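Local coordinates for protein peptidyl-prolyl cis-trans isomerase ([Pseudomonas syringae] pv. tomato str. DC3000, PDB 5XB0) that probably catalyses the cis-trans isomerisation of peptide bonds preceding proline, as the C-terminal FKBP-type domain of a longer protein, at residues P24-L29 with L34-T39. Residues are numbered along the deposited sequence; the frame is centred on the assembly and turned at random. Where two conformers were deposited one is given.
Sequences PGVKEL and LMTELT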
ATOM      1  N   PRO A  24      17.465   1.784  -2.965  1.00 22.24           N
ATOM      2  CA  PRO A  24      18.105   0.489  -2.720  1.00 22.36           C
ATOM      3  C   PRO A  24      17.193  -0.507  -2.016  1.00 19.27           C
ATOM      4  O   PRO A  24      16.502  -0.167  -1.052  1.00 19.81           O
ATOM      5  CB  PRO A  24      19.293   0.848  -1.821  1.00 25.67           C
ATOM      6  CG  PRO A  24      19.546   2.276  -2.066  1.00 26.15           C
ATOM      7  CD  PRO A  24      18.200   2.880  -2.309  1.00 23.66           C
ATOM      8  N   GLY A  25      17.189  -1.738  -2.510  1.00 23.21           N
ATOM      9  CA  GLY A  25      16.439  -2.795  -1.859  1.00 26.31           C
ATOM     10  C   GLY A  25      14.975  -2.858  -2.237  1.00 19.40           C
ATOM     11  O   GLY A  25      14.263  -3.763  -1.803  1.00 20.60           O
ATOM     12  N   VAL A  26      14.520  -1.909  -3.048  1.00 16.86           N
ATOM     13  CA  VAL A  26      13.114  -1.866  -3.428  1.00 14.04           C
ATOM     14  C   VAL A  26      12.802  -2.932  -4.464  1.00 20.76           C
ATOM     15  O   VAL A  26      13.499  -3.064  -5.474  1.00 22.19           O
ATOM     16  CB  VAL A  26      12.721  -0.478  -3.949  1.00 14.95           C
ATOM     17  CG1 VAL A  26      11.295  -0.503  -4.510  1.00 20.73           C
ATOM     18  CG2 VAL A  26      12.832   0.546  -2.812  1.00 18.35           C
ATOM     19  N   LYS A  27      11.772  -3.721  -4.188  1.00 15.48           N
ATOM     20  CA  LYS A  27      11.313  -4.729  -5.132  1.00 18.85           C
ATOM     21  C   LYS A  27      10.015  -4.257  -5.779  1.00 16.85           C
ATOM     22  O   LYS A  27       9.115  -3.766  -5.090  1.00 17.96           O
ATOM     23  CB  LYS A  27      11.093  -6.074  -4.443  1.00 18.11           C
ATOM     24  CG  LYS A  27      12.258  -6.554  -3.597  1.00 24.17           C
ATOM     25  CD  LYS A  27      13.555  -6.469  -4.368  1.00 27.35           C
ATOM     26  CE  LYS A  27      14.736  -6.886  -3.498  1.00 40.90           C
ATOM     27  NZ  LYS A  27      14.585  -8.299  -3.051  1.00 44.92           N
ATOM     28  N   GLU A  28       9.917  -4.397  -7.096  1.00 15.97           N
ATOM     29  CA  GLU A  28       8.686  -4.052  -7.786  1.00 15.28           C
ATOM     30  C   GLU A  28       7.812  -5.284  -7.916  1.00 17.05           C
ATOM     31  O   GLU A  28       8.124  -6.200  -8.689  1.00 18.01           O
ATOM     32  CB  GLU A  28       8.960  -3.454  -9.167  1.00 17.75           C
ATOM     33  CG  GLU A  28       7.677  -3.026  -9.873  1.00 19.99           C
ATOM     34  CD  GLU A  28       7.909  -2.482 -11.278  1.00 27.00           C
ATOM     35  OE1 GLU A  28       6.907  -2.160 -11.954  1.00 27.95           O
ATOM     36  OE2 GLU A  28       9.080  -2.396 -11.708  1.00 30.30           O
ATOM     37  N   LEU A  29       6.729  -5.307  -7.136  1.00 15.74           N
ATOM     38  CA  LEU A  29       5.759  -6.391  -7.186  1.00 13.68           C
ATOM     39  C   LEU A  29       4.811  -6.183  -8.364  1.00 15.45           C
ATOM     40  O   LEU A  29       5.026  -5.296  -9.202  1.00 17.32           O
ATOM     41  CB  LEU A  29       4.989  -6.466  -5.865  1.00 16.25           C
ATOM     42  CG  LEU A  29       5.835  -6.444  -4.578  1.00 15.02           C
ATOM     43  CD1 LEU A  29       4.927  -6.424  -3.360  1.00 16.04           C
ATOM     44  CD2 LEU A  29       6.763  -7.663  -4.520  1.00 15.83           C
ATOM     45  N   LEU A  34       5.553  -1.071  -4.922  1.00 13.60           N
ATOM     46  CA  LEU A  34       6.963  -1.104  -4.549  1.00 12.15           C
ATOM     47  C   LEU A  34       7.129  -1.502  -3.095  1.00 16.96           C
ATOM     48  O   LEU A  34       6.554  -0.877  -2.210  1.00 19.43           O
ATOM     49  CB  LEU A  34       7.611   0.257  -4.778  1.00 12.76           C
ATOM     50  CG  LEU A  34       7.381   0.874  -6.155  1.00 13.26           C
ATOM     51  CD1 LEU A  34       7.845   2.333  -6.189  1.00 17.17           C
ATOM     52  CD2 LEU A  34       8.102   0.066  -7.230  1.00 14.20           C
ATOM     53  N   MET A  35       7.942  -2.520  -2.854  1.00 12.30           N
ATOM     54  CA  MET A  35       8.098  -3.063  -1.520  1.00 13.25           C
ATOM     55  C   MET A  35       9.524  -2.906  -1.020  1.00 14.72           C
ATOM     56  O   MET A  35      10.502  -3.156  -1.750  1.00 14.89           O
ATOM     57  CB  MET A  35       7.701  -4.547  -1.507  1.00 14.23           C
ATOM     58  CG  MET A  35       7.758  -5.213  -0.135  1.00 15.24           C
ATOM     59  SD  MET A  35       9.379  -5.875   0.311  1.00 17.80           S
ATOM     60  CE  MET A  35       9.408  -7.371  -0.673  1.00 19.49           C
ATOM     61  N   THR A  36       9.638  -2.505   0.236  1.00 12.04           N
ATOM     62  CA  THR A  36      10.905  -2.537   0.947  1.00 12.35           C
ATOM     63  C   THR A  36      10.725  -3.382   2.201  1.00 14.66           C
ATOM     64  O   THR A  36       9.773  -3.172   2.943  1.00 15.71           O
ATOM     65  CB  THR A  36      11.373  -1.132   1.341  1.00 14.80           C
ATOM     66  OG1 THR A  36      11.329  -0.267   0.197  1.00 16.71           O
ATOM     67  CG2 THR A  36      12.801  -1.181   1.890  1.00 18.55           C
ATOM     68  N   GLU A  37      11.626  -4.331   2.447  1.00 15.95           N
ATOM     69  CA  GLU A  37      11.469  -5.200   3.606  1.00 14.87           C
ATOM     70  C   GLU A  37      12.180  -4.632   4.814  1.00 14.41           C
ATOM     71  O   GLU A  37      13.398  -4.445   4.797  1.00 19.09           O
ATOM     72  CB  GLU A  37      11.994  -6.600   3.298  1.00 14.96           C
ATOM     73  CG  GLU A  37      11.867  -7.585   4.438  1.00 13.57           C
ATOM     74  CD  GLU A  37      11.963  -9.017   3.947  1.00 20.69           C
ATOM     75  OE1 GLU A  37      13.087  -9.564   3.967  1.00 23.88           O
ATOM     76  OE2 GLU A  37      10.931  -9.573   3.505  1.00 20.42           O
ATOM     77  N   LEU A  38      11.411  -4.353   5.862  0.58 13.86           N
ATOM     78  CA  LEU A  38      11.972  -3.824   7.093  0.58 15.39           C
ATOM     79  C   LEU A  38      12.451  -4.992   7.949  0.58 15.06           C
ATOM     80  O   LEU A  38      13.561  -4.976   8.480  0.58 18.52           O
ATOM     81  CB  LEU A  38      10.936  -2.972   7.844  0.58 14.06           C
ATOM     82  CG  LEU A  38      10.150  -1.988   6.965  0.58 19.12           C
ATOM     83  CD1 LEU A  38       9.133  -1.194   7.776  0.58 19.27           C
ATOM     84  CD2 LEU A  38      11.080  -1.047   6.220  0.58 17.55           C
ATOM     85  N   THR A  39      11.604  -6.013   8.048  1.00 15.10           N
ATOM     86  CA  THR A  39      11.872  -7.223   8.833  1.00 16.71           C
ATOM     87  C   THR A  39      11.386  -8.432   8.051  1.00 16.48           C
ATOM     88  O   THR A  39      10.252  -8.445   7.597  1.00 15.04           O
ATOM     89  CB  THR A  39      11.146  -7.189  10.194  1.00 17.19           C
ATOM     90  OG1 THR A  39      11.560  -6.030  10.931  1.00 21.87           O
ATOM     91  CG2 THR A  39      11.440  -8.444  11.009  1.00 20.59           C
TER
HETATM   92  O   HOH W   1      13.855  -4.867   0.662  1.00 24.33           O
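Lys27 and Met35 pair through their backbones as an antiparallel hydrogen-bonded pair. Lys27 N donates to Met35 O at 2.8 Å, and Met35 N donates back to Lys27 O. Both bonds are nearly straight, at about 170°. Each acceptor also receives a CA-H contact: Val26 CA lies 3.4 Å from Met35 O, and Leu34 CA lies 3.5 Å from Lys27 O. Glu28 and Leu34 form the adjoining non-hydrogen-bonded pair.

On the face of Glu28 and Leu34, Val26 meets the second strand with both methyls. With CG1 anti to the backbone N (chi1 173°), that methyl sits 3.8 Å from Leu34 CB, while CG2 comes to 3.5 Å from Thr36 OG1. Leu34 CD2 touches both CB and CG of Glu28. The Glu28 chain carries its carboxylate on to a salt bridge with Lys21. On the other face, Leu29 CD1 rests 3.8 Å from Met35 CB. The Met35 chain bends back, and its CE methyl approaches Lys27 CG loosely, at 4.2 Å.

Beyond Val26 and Thr36 the two chains move apart, and one water bridges them there, donating to Gly25 O and accepting from Glu37 N.

Further out, Leu34 is buried against Met17, Glu20 and Lys21 of helix 6-21 and against Val100. Met35 packs on Trp97 and Leu99. Strand 34-37 bonds along its other edge to strand 96-101. The chain turns a corner at Leu38, and Leu38 and Thr39 both face Lys96 in a classic beta bulge. The arrangement is a short beta hairpin that adds strand 27-28 to the antiparallel sheet of the FKBP domain, beside helix 6-21.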